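Lantibiotic dehydratase (PDB 5EHK) probably dehydrates serine and threonine residues of a lantibiotic precursor peptide in a tRNA-dependent reaction during NAI-107 biosynthesis. Local coordinates at residues 424-429 with 606-611; 530-535 with 632-637; 564-569 with 589-594. One frame throughout, in Å; residues are numbered along the deposited sequence.

Contact 1. Residues 424-429 with 606-611; sequences PLLELL and IPLDEL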
ATOM      1  N   PRO A 424      18.008  19.543 -14.827  1.00  8.33           N
ATOM      2  CA  PRO A 424      17.214  20.118 -15.923  1.00 10.04           C
ATOM      3  C   PRO A 424      15.882  19.418 -16.011  1.00  9.25           C
ATOM      4  O   PRO A 424      15.913  18.203 -16.058  1.00 14.50           O
ATOM      5  CB  PRO A 424      18.050  19.809 -17.165  1.00  7.27           C
ATOM      6  CG  PRO A 424      19.472  19.716 -16.652  1.00  6.82           C
ATOM      7  CD  PRO A 424      19.338  19.086 -15.268  1.00 10.59           C
ATOM      8  N   LEU A 425      14.761  20.128 -15.894  1.00 12.16           N
ATOM      9  CA  LEU A 425      13.453  19.505 -16.124  1.00 14.81           C
ATOM     10  C   LEU A 425      13.566  18.894 -17.496  1.00 15.83           C
ATOM     11  O   LEU A 425      13.925  19.623 -18.422  1.00 25.25           O
ATOM     12  CB  LEU A 425      12.343  20.569 -16.174  1.00  9.73           C
ATOM     13  CG  LEU A 425      10.961  19.955 -16.378  1.00  9.44           C
ATOM     14  CD1 LEU A 425       9.965  20.646 -15.538  1.00  8.93           C
ATOM     15  CD2 LEU A 425      10.545  20.022 -17.818  1.00  9.63           C
ATOM     16  N   LEU A 426      13.210  17.620 -17.632  1.00 10.23           N
ATOM     17  CA  LEU A 426      13.353  16.843 -18.895  1.00 13.67           C
ATOM     18  C   LEU A 426      14.330  15.718 -18.671  1.00 11.75           C
ATOM     19  O   LEU A 426      14.047  14.573 -19.008  1.00 14.08           O
ATOM     20  CB  LEU A 426      13.772  17.651 -20.131  1.00  7.89           C
ATOM     21  CG  LEU A 426      12.859  17.644 -21.367  1.00 14.90           C
ATOM     22  CD1 LEU A 426      11.381  17.917 -21.040  1.00 10.98           C
ATOM     23  CD2 LEU A 426      13.352  18.665 -22.405  1.00  9.52           C
ATOM     24  N   GLU A 427      15.472  16.032 -18.078  1.00  8.63           N
ATOM     25  CA  GLU A 427      16.338  14.982 -17.599  1.00  8.36           C
ATOM     26  C   GLU A 427      15.693  14.319 -16.379  1.00 11.26           C
ATOM     27  O   GLU A 427      15.663  13.090 -16.271  1.00 10.36           O
ATOM     28  CB  GLU A 427      17.690  15.536 -17.230  1.00  7.08           C
ATOM     29  CG  GLU A 427      18.605  14.504 -16.594  1.00  8.91           C
ATOM     30  CD  GLU A 427      19.854  15.154 -16.056  1.00 12.28           C
ATOM     31  OE1 GLU A 427      20.410  16.004 -16.792  1.00 14.30           O
ATOM     32  OE2 GLU A 427      20.267  14.834 -14.912  1.00  9.99           O
ATOM     33  N   LEU A 428      15.158  15.140 -15.476  1.00  9.25           N
ATOM     34  CA  LEU A 428      14.411  14.638 -14.340  1.00  7.80           C
ATOM     35  C   LEU A 428      13.270  13.752 -14.817  1.00 11.26           C
ATOM     36  O   LEU A 428      13.038  12.701 -14.250  1.00 14.68           O
ATOM     37  CB  LEU A 428      13.832  15.794 -13.532  1.00  9.14           C
ATOM     38  CG  LEU A 428      13.134  15.368 -12.243  1.00 10.02           C
ATOM     39  CD1 LEU A 428      14.141  14.785 -11.272  1.00 12.20           C
ATOM     40  CD2 LEU A 428      12.369  16.511 -11.626  1.00  6.90           C
ATOM     41  N   LEU A 429      12.580  14.148 -15.883  1.00 11.32           N
ATOM     42  CA  LEU A 429      11.403  13.411 -16.335  1.00 12.52           C
ATOM     43  C   LEU A 429      11.742  12.146 -17.118  1.00 14.69           C
ATOM     44  O   LEU A 429      10.864  11.327 -17.398  1.00 13.18           O
ATOM     45  CB  LEU A 429      10.487  14.307 -17.167  1.00 12.08           C
ATOM     46  CG  LEU A 429       9.467  15.144 -16.386  1.00  9.72           C
ATOM     47  CD1 LEU A 429       8.589  15.904 -17.330  1.00  8.20           C
ATOM     48  CD2 LEU A 429       8.630  14.268 -15.491  1.00 10.61           C
ATOM     49  N   ILE A 606       9.489  31.553 -22.537  1.00 20.01           N
ATOM     50  CA  ILE A 606      10.518  31.118 -21.588  1.00 19.80           C
ATOM     51  C   ILE A 606      10.811  29.632 -21.815  1.00 17.40           C
ATOM     52  O   ILE A 606      10.060  28.759 -21.386  1.00 16.40           O
ATOM     53  CB  ILE A 606      10.229  31.527 -20.099  1.00 20.78           C
ATOM     54  CG1 ILE A 606      11.352  31.112 -19.147  1.00 16.85           C
ATOM     55  CG2 ILE A 606       8.921  31.020 -19.615  1.00 25.55           C
ATOM     56  CD1 ILE A 606      10.919  31.166 -17.731  1.00 18.49           C
ATOM     57  N   PRO A 607      11.921  29.349 -22.515  1.00 19.97           N
ATOM     58  CA  PRO A 607      12.077  28.047 -23.163  1.00 21.69           C
ATOM     59  C   PRO A 607      12.213  26.923 -22.142  1.00 18.32           C
ATOM     60  O   PRO A 607      12.933  27.031 -21.145  1.00 15.38           O
ATOM     61  CB  PRO A 607      13.395  28.197 -23.952  1.00 22.66           C
ATOM     62  CG  PRO A 607      13.767  29.654 -23.853  1.00 19.99           C
ATOM     63  CD  PRO A 607      13.178  30.109 -22.554  1.00 18.81           C
ATOM     64  N   LEU A 608      11.510  25.839 -22.418  1.00 19.90           N
ATOM     65  CA  LEU A 608      11.510  24.662 -21.565  1.00 16.49           C
ATOM     66  C   LEU A 608      12.915  24.173 -21.173  1.00 17.32           C
ATOM     67  O   LEU A 608      13.155  23.848 -20.008  1.00 16.83           O
ATOM     68  CB  LEU A 608      10.734  23.561 -22.274  1.00 15.90           C
ATOM     69  CG  LEU A 608      10.495  22.259 -21.564  1.00 13.26           C
ATOM     70  CD1 LEU A 608       9.951  22.627 -20.202  1.00 14.90           C
ATOM     71  CD2 LEU A 608       9.460  21.539 -22.369  1.00  7.90           C
ATOM     72  N   ASP A 609      13.848  24.146 -22.124  1.00 17.08           N
ATOM     73  CA  ASP A 609      15.166  23.583 -21.838  1.00 15.05           C
ATOM     74  C   ASP A 609      16.011  24.475 -20.947  1.00 15.78           C
ATOM     75  O   ASP A 609      17.143  24.135 -20.645  1.00 14.38           O
ATOM     76  CB  ASP A 609      15.941  23.199 -23.112  1.00 15.92           C
ATOM     77  CG  ASP A 609      16.204  24.386 -24.060  1.00 31.52           C
ATOM     78  OD1 ASP A 609      16.223  25.575 -23.629  1.00 26.05           O
ATOM     79  OD2 ASP A 609      16.405  24.110 -25.268  1.00 37.95           O
ATOM     80  N   GLU A 610      15.467  25.620 -20.542  1.00 15.90           N
ATOM     81  CA  GLU A 610      16.177  26.498 -19.624  1.00 14.57           C
ATOM     82  C   GLU A 610      15.742  26.265 -18.190  1.00 15.45           C
ATOM     83  O   GLU A 610      16.240  26.922 -17.269  1.00 17.24           O
ATOM     84  CB  GLU A 610      15.976  27.961 -19.979  1.00 14.86           C
ATOM     85  CG  GLU A 610      16.458  28.364 -21.353  1.00 20.10           C
ATOM     86  CD  GLU A 610      16.379  29.889 -21.576  1.00 30.26           C
ATOM     87  OE1 GLU A 610      16.046  30.636 -20.605  1.00 25.60           O
ATOM     88  OE2 GLU A 610      16.643  30.334 -22.722  1.00 25.31           O
ATOM     89  N   LEU A 611      14.812  25.333 -18.004  1.00 12.43           N
ATOM     90  CA  LEU A 611      14.205  25.112 -16.705  1.00 10.82           C
ATOM     91  C   LEU A 611      14.831  23.946 -15.916  1.00 11.31           C
ATOM     92  O   LEU A 611      15.211  22.945 -16.487  1.00 11.47           O
ATOM     93  CB  LEU A 611      12.702  24.934 -16.883  1.00 10.47           C
ATOM     94  CG  LEU A 611      12.027  26.170 -17.477  1.00 15.76           C
ATOM     95  CD1 LEU A 611      10.501  26.016 -17.604  1.00 10.40           C
ATOM     96  CD2 LEU A 611      12.385  27.389 -16.613  1.00 12.28           C
TER
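The peptide carbonyl of Leu611 is the flat group that meets Pro424 and Leu425. Leu425 N donates to Leu611 O at 2.9 Å, but the bond is bent, with 141° at the hydrogen, and the donor is tilted 34° from the carbonyl plane. Pro424 brings a second, weaker approach to the same oxygen: its CA lies 3.5 Å from Leu611 O in a CA-H...O contact. Leu425 CB comes in as well, 3.7 Å from Leu611 O, so the oxygen is bordered by hydrocarbon as well as by one N-H.

The leucines supply the rest. With CG of Leu425 anti to the backbone N (chi1 -179°), its methyl CD2 reaches Leu608 CD1 at 3.6 Å, and the two side chains cross at about a right angle. Leu608 offers its other methyl to the next residue, CD2 standing 4.3 Å from Leu426 CD1. Leu425 and Leu611 meet only at their bases, CB to CB 4.4 Å.

This is one end of a seven-stranded mixed sheet, where the short outermost strand 423-424 runs antiparallel to strand 611-615. The 3-10 turn 608-610 leads into the latter. Leu651 and Pro648 of helix 647-656 pack on Leu425 and Leu426, while Asp609 turns to a salt bridge with Arg245.

Chemically, then, one bent backbone hydrogen bond, just past the end of strand 423-424, is the only conventional polar link between the two segments, and the hold around it is apolar, buried at Leu425, Leu608 and Leu611 and more open at Leu426.

Contact 2. Residues 530-535 with 632-637; sequences SHHAGA and VPALPN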
ATOM      1  N   SER A 530     -10.876  25.842  -9.442  1.00 26.29           N
ATOM      2  CA  SER A 530      -9.588  26.039 -10.065  1.00 19.69           C
ATOM      3  C   SER A 530      -8.573  26.575  -9.055  1.00 22.27           C
ATOM      4  O   SER A 530      -8.944  26.975  -7.944  1.00 20.07           O
ATOM      5  CB  SER A 530      -9.737  26.981 -11.247  1.00 17.27           C
ATOM      6  OG  SER A 530      -9.267  28.265 -10.907  1.00 16.50           O
ATOM      7  N   HIS A 531      -7.290  26.555  -9.406  1.00 14.95           N
ATOM      8  CA  HIS A 531      -6.308  27.128  -8.510  1.00 12.46           C
ATOM      9  C   HIS A 531      -5.672  28.380  -9.094  1.00 14.35           C
ATOM     10  O   HIS A 531      -4.662  28.881  -8.586  1.00 14.48           O
ATOM     11  CB  HIS A 531      -5.266  26.080  -8.161  1.00 15.13           C
ATOM     12  CG  HIS A 531      -5.811  24.986  -7.303  1.00 21.59           C
ATOM     13  ND1 HIS A 531      -6.268  25.206  -6.018  1.00 23.57           N
ATOM     14  CD2 HIS A 531      -6.020  23.672  -7.558  1.00 16.43           C
ATOM     15  CE1 HIS A 531      -6.721  24.071  -5.513  1.00 19.59           C
ATOM     16  NE2 HIS A 531      -6.588  23.128  -6.429  1.00 23.29           N
ATOM     17  N   HIS A 532      -6.311  28.931 -10.124  1.00 15.94           N
ATOM     18  CA  HIS A 532      -5.810  30.134 -10.792  1.00 15.63           C
ATOM     19  C   HIS A 532      -6.896  31.173 -11.076  1.00 14.57           C
ATOM     20  O   HIS A 532      -7.845  30.903 -11.806  1.00 18.35           O
ATOM     21  CB  HIS A 532      -5.164  29.753 -12.112  1.00 13.81           C
ATOM     22  CG  HIS A 532      -4.584  30.914 -12.846  1.00 12.80           C
ATOM     23  ND1 HIS A 532      -3.356  31.455 -12.525  1.00 11.51           N
ATOM     24  CD2 HIS A 532      -5.075  31.660 -13.861  1.00 12.83           C
ATOM     25  CE1 HIS A 532      -3.101  32.466 -13.337  1.00 13.75           C
ATOM     26  NE2 HIS A 532      -4.131  32.616 -14.152  1.00 14.79           N
ATOM     27  N   ALA A 533      -6.775  32.356 -10.496  1.00 12.79           N
ATOM     28  CA  ALA A 533      -7.711  33.448 -10.820  1.00 13.85           C
ATOM     29  C   ALA A 533      -7.681  33.772 -12.314  1.00 15.33           C
ATOM     30  O   ALA A 533      -6.645  34.197 -12.829  1.00 19.12           O
ATOM     31  CB  ALA A 533      -7.365  34.680 -10.027  1.00 11.72           C
ATOM     32  N   GLY A 534      -8.772  33.511 -13.030  1.00 12.95           N
ATOM     33  CA  GLY A 534      -8.777  33.763 -14.467  1.00 17.38           C
ATOM     34  C   GLY A 534      -8.856  32.516 -15.361  1.00 23.62           C
ATOM     35  O   GLY A 534      -9.145  32.612 -16.569  1.00 20.87           O
ATOM     36  N   ALA A 535      -8.600  31.342 -14.777  1.00 17.39           N
ATOM     37  CA  ALA A 535      -8.546  30.118 -15.561  1.00 16.95           C
ATOM     38  C   ALA A 535      -9.884  29.809 -16.217  1.00 19.61           C
ATOM     39  O   ALA A 535      -9.930  29.472 -17.403  1.00 15.41           O
ATOM     40  CB  ALA A 535      -8.106  28.953 -14.692  1.00 17.96           C
ATOM     41  N   VAL A 632       7.193  30.468 -11.382  1.00  9.67           N
ATOM     42  CA  VAL A 632       5.918  29.990 -10.904  1.00  7.62           C
ATOM     43  C   VAL A 632       4.951  29.920 -12.071  1.00  9.43           C
ATOM     44  O   VAL A 632       4.269  30.892 -12.404  1.00  9.64           O
ATOM     45  CB  VAL A 632       5.389  30.866  -9.789  1.00  6.07           C
ATOM     46  CG1 VAL A 632       4.012  30.379  -9.335  1.00  7.75           C
ATOM     47  CG2 VAL A 632       6.403  30.885  -8.650  1.00  6.32           C
ATOM     48  N   PRO A 633       4.883  28.744 -12.704  1.00 10.81           N
ATOM     49  CA  PRO A 633       3.994  28.608 -13.860  1.00 10.43           C
ATOM     50  C   PRO A 633       2.542  28.499 -13.443  1.00 12.50           C
ATOM     51  O   PRO A 633       2.226  27.981 -12.370  1.00 11.15           O
ATOM     52  CB  PRO A 633       4.454  27.312 -14.527  1.00 10.23           C
ATOM     53  CG  PRO A 633       5.329  26.638 -13.560  1.00 10.08           C
ATOM     54  CD  PRO A 633       5.786  27.600 -12.528  1.00  8.50           C
ATOM     55  N   ALA A 634       1.660  29.003 -14.295  1.00 11.78           N
ATOM     56  CA  ALA A 634       0.237  28.826 -14.093  1.00 12.49           C
ATOM     57  C   ALA A 634      -0.339  28.208 -15.355  1.00 10.78           C
ATOM     58  O   ALA A 634       0.263  28.295 -16.442  1.00  8.91           O
ATOM     59  CB  ALA A 634      -0.425  30.149 -13.803  1.00 13.25           C
ATOM     60  N   LEU A 635      -1.475  27.545 -15.198  1.00  6.50           N
ATOM     61  CA  LEU A 635      -2.178  27.017 -16.343  1.00  9.65           C
ATOM     62  C   LEU A 635      -3.490  27.812 -16.491  1.00 11.62           C
ATOM     63  O   LEU A 635      -4.463  27.562 -15.781  1.00 12.87           O
ATOM     64  CB  LEU A 635      -2.391  25.510 -16.201  1.00  7.73           C
ATOM     65  CG  LEU A 635      -3.069  24.800 -17.376  1.00  9.82           C
ATOM     66  CD1 LEU A 635      -2.461  25.200 -18.712  1.00  9.78           C
ATOM     67  CD2 LEU A 635      -3.066  23.277 -17.193  1.00  9.34           C
ATOM     68  N   PRO A 636      -3.505  28.800 -17.404  1.00 13.20           N
ATOM     69  CA  PRO A 636      -4.592  29.783 -17.474  1.00 11.89           C
ATOM     70  C   PRO A 636      -5.840  29.308 -18.200  1.00 16.12           C
ATOM     71  O   PRO A 636      -6.540  30.141 -18.764  1.00 20.29           O
ATOM     72  CB  PRO A 636      -3.973  30.917 -18.292  1.00 12.21           C
ATOM     73  CG  PRO A 636      -2.507  30.675 -18.268  1.00 12.31           C
ATOM     74  CD  PRO A 636      -2.364  29.201 -18.241  1.00 11.65           C
ATOM     75  N   ASN A 637      -6.133  28.014 -18.150  1.00 13.91           N
ATOM     76  CA  ASN A 637      -7.389  27.496 -18.650  1.00 13.07           C
ATOM     77  C   ASN A 637      -7.885  26.350 -17.761  1.00 14.95           C
ATOM     78  O   ASN A 637      -7.286  26.041 -16.736  1.00 12.83           O
ATOM     79  CB  ASN A 637      -7.219  27.012 -20.076  1.00 13.63           C
ATOM     80  CG  ASN A 637      -6.232  25.862 -20.190  1.00 18.16           C
ATOM     81  OD1 ASN A 637      -6.395  24.801 -19.550  1.00 16.79           O
ATOM     82  ND2 ASN A 637      -5.186  26.066 -20.987  1.00 17.16           N
TER
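His532 lies against Ala634 and Pro636 where two turns that share His532, part of the loop between strand 521-524 and helix 545-556, back onto the end of strand 629-634, an inner strand of a seven-stranded mixed sheet. The first is an ST turn at Ser530; the second is a type II beta turn from His532 to Ala535.

Van der Waals contact comes first. CG of His532 is anti to the backbone N (chi1 -178°), which carries the imidazole out to the strand. Its ring meets the methyl of Ala634 obliquely, ND1 3.5 Å and CE1 3.6 Å from Ala634 CB. Further along the ring, CD2 lies 4.1 Å from Pro636 CA. Ala535 adds its own methyl, with CB 3.7 Å from Asn637 O.

Classical hydrogen bonds stay within the loop or go elsewhere; none crosses between 530-535 and 632-637. Ser530 OG accepts from His532 N at 3.1 Å and also bonds Glu502 OE1, while the other oxygen of that glutamate takes the N-H of Gly534. The beta turn closes through Ala535 N to His532 O, again 3.1 Å. Gly534 has a positive phi, at which a CB would press on the carbonyl oxygen before it. The far end of the imidazole is tied down too, through NE2 to Gln555 OE1, which limits its rotation. In the loop after the strand, Asn637 OD1 bonds Val639 N.

What polar character the interface itself has is weak: a CA-H...O contact in which Asn637 CA sits 3.5 Å from Ala535 O, with 149° at the hydrogen.

Contact 3. Residues 564-569 with 589-594; sequences DAVAAD and SGRRIS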
ATOM      1  N   ASP A 564      10.734  37.052  -5.642  1.00 16.58           N
ATOM      2  CA  ASP A 564      11.520  37.331  -6.831  1.00 14.35           C
ATOM      3  C   ASP A 564      11.245  36.380  -7.991  1.00 16.78           C
ATOM      4  O   ASP A 564      11.930  36.399  -9.018  1.00 16.33           O
ATOM      5  CB  ASP A 564      12.996  37.341  -6.499  1.00 14.58           C
ATOM      6  CG  ASP A 564      13.782  38.130  -7.492  1.00 22.60           C
ATOM      7  OD1 ASP A 564      13.213  39.114  -8.052  1.00 18.68           O
ATOM      8  OD2 ASP A 564      14.957  37.759  -7.695  1.00 20.20           O
ATOM      9  N   ALA A 565      10.206  35.577  -7.839  1.00 14.17           N
ATOM     10  CA  ALA A 565       9.875  34.600  -8.839  1.00 11.29           C
ATOM     11  C   ALA A 565       9.448  35.257 -10.147  1.00 11.74           C
ATOM     12  O   ALA A 565       8.846  36.325 -10.158  1.00 10.86           O
ATOM     13  CB  ALA A 565       8.780  33.712  -8.313  1.00 11.81           C
ATOM     14  N   VAL A 566       9.758  34.588 -11.246  1.00 12.04           N
ATOM     15  CA  VAL A 566       9.250  34.953 -12.548  1.00 11.60           C
ATOM     16  C   VAL A 566       7.941  34.231 -12.749  1.00 14.05           C
ATOM     17  O   VAL A 566       7.886  33.030 -12.564  1.00 14.39           O
ATOM     18  CB  VAL A 566      10.177  34.450 -13.645  1.00 12.66           C
ATOM     19  CG1 VAL A 566       9.602  34.792 -15.010  1.00 13.81           C
ATOM     20  CG2 VAL A 566      11.589  35.015 -13.461  1.00 12.80           C
ATOM     21  N   ALA A 567       6.895  34.941 -13.160  1.00 13.58           N
ATOM     22  CA  ALA A 567       5.614  34.310 -13.433  1.00 10.50           C
ATOM     23  C   ALA A 567       5.604  33.849 -14.873  1.00 12.53           C
ATOM     24  O   ALA A 567       6.197  34.487 -15.728  1.00 18.61           O
ATOM     25  CB  ALA A 567       4.480  35.298 -13.195  1.00 10.13           C
ATOM     26  N   ALA A 568       4.947  32.735 -15.155  1.00 11.76           N
ATOM     27  CA  ALA A 568       4.833  32.289 -16.535  1.00 12.82           C
ATOM     28  C   ALA A 568       3.571  31.466 -16.704  1.00 14.27           C
ATOM     29  O   ALA A 568       2.985  31.021 -15.717  1.00 13.79           O
ATOM     30  CB  ALA A 568       6.053  31.496 -16.947  1.00 10.21           C
ATOM     31  N   ASP A 569       3.157  31.279 -17.952  1.00 12.31           N
ATOM     32  CA  ASP A 569       2.003  30.459 -18.286  1.00 12.37           C
ATOM     33  C   ASP A 569       2.486  29.317 -19.168  1.00 17.35           C
ATOM     34  O   ASP A 569       3.329  29.517 -20.055  1.00 13.46           O
ATOM     35  CB  ASP A 569       0.955  31.293 -19.034  1.00 13.39           C
ATOM     36  CG  ASP A 569       0.538  32.544 -18.247  1.00 20.59           C
ATOM     37  OD1 ASP A 569       0.074  32.368 -17.097  1.00 21.22           O
ATOM     38  OD2 ASP A 569       0.724  33.698 -18.736  1.00 17.38           O
ATOM     39  N   SER A 589       0.840  36.574 -17.908  1.00 24.42           N
ATOM     40  CA  SER A 589       2.069  36.714 -17.148  1.00 21.45           C
ATOM     41  C   SER A 589       3.075  37.292 -18.143  1.00 25.14           C
ATOM     42  O   SER A 589       2.812  37.351 -19.355  1.00 24.06           O
ATOM     43  CB  SER A 589       2.510  35.345 -16.614  1.00 20.34           C
ATOM     44  OG  SER A 589       1.415  34.675 -15.982  1.00 20.46           O
ATOM     45  N   GLY A 590       4.235  37.713 -17.681  1.00 19.81           N
ATOM     46  CA  GLY A 590       5.239  38.119 -18.656  1.00 26.30           C
ATOM     47  C   GLY A 590       5.698  37.077 -19.686  1.00 25.44           C
ATOM     48  O   GLY A 590       6.302  37.425 -20.705  1.00 25.37           O
ATOM     49  N   ARG A 591       5.467  35.794 -19.388  1.00 28.57           N
ATOM     50  CA  ARG A 591       6.137  34.695 -20.099  1.00 23.00           C
ATOM     51  C   ARG A 591       5.224  33.540 -20.455  1.00 21.86           C
ATOM     52  O   ARG A 591       4.216  33.266 -19.778  1.00 15.85           O
ATOM     53  CB  ARG A 591       7.250  34.120 -19.227  1.00 19.17           C
ATOM     54  CG  ARG A 591       8.273  35.135 -18.760  1.00 24.12           C
ATOM     55  CD  ARG A 591       9.222  35.497 -19.870  1.00 31.18           C
ATOM     56  NE  ARG A 591      10.214  36.446 -19.387  1.00 43.35           N
ATOM     57  CZ  ARG A 591      10.058  37.763 -19.475  1.00 45.38           C
ATOM     58  NH1 ARG A 591       8.951  38.237 -20.050  1.00 37.07           N
ATOM     59  NH2 ARG A 591      10.995  38.591 -19.003  1.00 36.40           N
ATOM     60  N   ARG A 592       5.620  32.828 -21.503  1.00 21.87           N
ATOM     61  CA  ARG A 592       4.935  31.605 -21.875  1.00 18.18           C
ATOM     62  C   ARG A 592       5.908  30.468 -22.104  1.00 19.66           C
ATOM     63  O   ARG A 592       6.980  30.664 -22.705  1.00 19.18           O
ATOM     64  CB  ARG A 592       4.070  31.838 -23.106  1.00 17.86           C
ATOM     65  CG  ARG A 592       3.733  30.598 -23.887  1.00 15.12           C
ATOM     66  CD  ARG A 592       2.776  30.945 -24.996  1.00 16.45           C
ATOM     67  NE  ARG A 592       2.818  29.922 -26.031  1.00 20.15           N
ATOM     68  CZ  ARG A 592       1.754  29.427 -26.651  1.00 18.05           C
ATOM     69  NH1 ARG A 592       0.531  29.839 -26.342  1.00 17.02           N
ATOM     70  NH2 ARG A 592       1.921  28.501 -27.577  1.00 18.54           N
ATOM     71  N   ILE A 593       5.530  29.287 -21.609  1.00 18.46           N
ATOM     72  CA  ILE A 593       6.287  28.053 -21.836  1.00 13.40           C
ATOM     73  C   ILE A 593       5.487  27.186 -22.785  1.00 13.14           C
ATOM     74  O   ILE A 593       4.494  26.566 -22.415  1.00 15.05           O
ATOM     75  CB  ILE A 593       6.520  27.290 -20.511  1.00 13.73           C
ATOM     76  CG1 ILE A 593       7.118  28.223 -19.455  1.00 11.13           C
ATOM     77  CG2 ILE A 593       7.414  26.094 -20.724  1.00 14.95           C
ATOM     78  CD1 ILE A 593       6.986  27.730 -18.035  1.00 10.85           C
ATOM     79  N   SER A 594       5.917  27.138 -24.029  1.00 16.68           N
ATOM     80  CA  SER A 594       5.223  26.329 -25.013  1.00 15.04           C
ATOM     81  C   SER A 594       5.737  24.923 -24.878  1.00 16.83           C
ATOM     82  O   SER A 594       6.955  24.713 -24.852  1.00 16.40           O
ATOM     83  CB  SER A 594       5.513  26.842 -26.417  1.00 16.23           C
ATOM     84  OG  SER A 594       5.335  28.241 -26.492  1.00 16.03           O
TER
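Asp569 and Ser589 face each other through their polar ends. The carboxylate of Asp569 has CG anti to its own carbonyl carbon (chi1 -55°), a setting that brings it over to the start of the other segment. There Ser589 N donates at 3.0 Å to Asp569 OD2, which accepts on its syn lone pair, the side of the other carboxylate oxygen. Ser589 OG lies near both carboxylate oxygens; any bond it makes to them is weak, and OG also takes a hydrogen bond from Arg558 NE. Ser587 OG adds a further partner to OD2, so several donors gather on this one buried group.

Behind it the backbones pair as parallel strands, the two ends of a beta-alpha-beta unit that passes from strand 566-572 through helix 577-580 to strand 591-595. Asp569 sits level with Arg592: its N donates to Arg591 O at 2.9 Å, and its O accepts from Ile593 N at 2.7 Å. The N-to-C directions of the short segments 566-569 and 591-594 differ by 48°.

Ala568 CB lies 3.7 Å from Arg591 CB, the base of that side chain, and packs on Ile593 CD1 at 4.0 Å. Val566 and Arg591 are set at a slant to each other, CG1 to CG 4.0 Å. Beyond CG the arginine bends (chi2 -76°), and its NH1 folds back to Gly590 O at 2.8 Å. Arg592 instead runs out extended and away from Asp569, NE reaching Ser594 OG and NH2 reaching Pro288 O.

From the N terminus, residues 424-429 come first and wait 177 residues for 606-611, so contact 1 closes the longest loop. Inside it, 530-535 opens a second loop that ends only at 632-637; contacts 1 and 2 therefore cross. Contact 3, joining 564-569 to 589-594, is nested in both. All three involve the seven-stranded sheet: contact 1 its end at strand 423-424, contact 3 the parallel pair 566-572 and 591-595, contact 2 the neighbouring strand 629-634 and the loop behind it. Contact 3 touches both others, with probable hydrogen bonds from Ile606 N to Arg592 O and from Ala634 N to Ala568 O; contacts 1 and 2 do not touch.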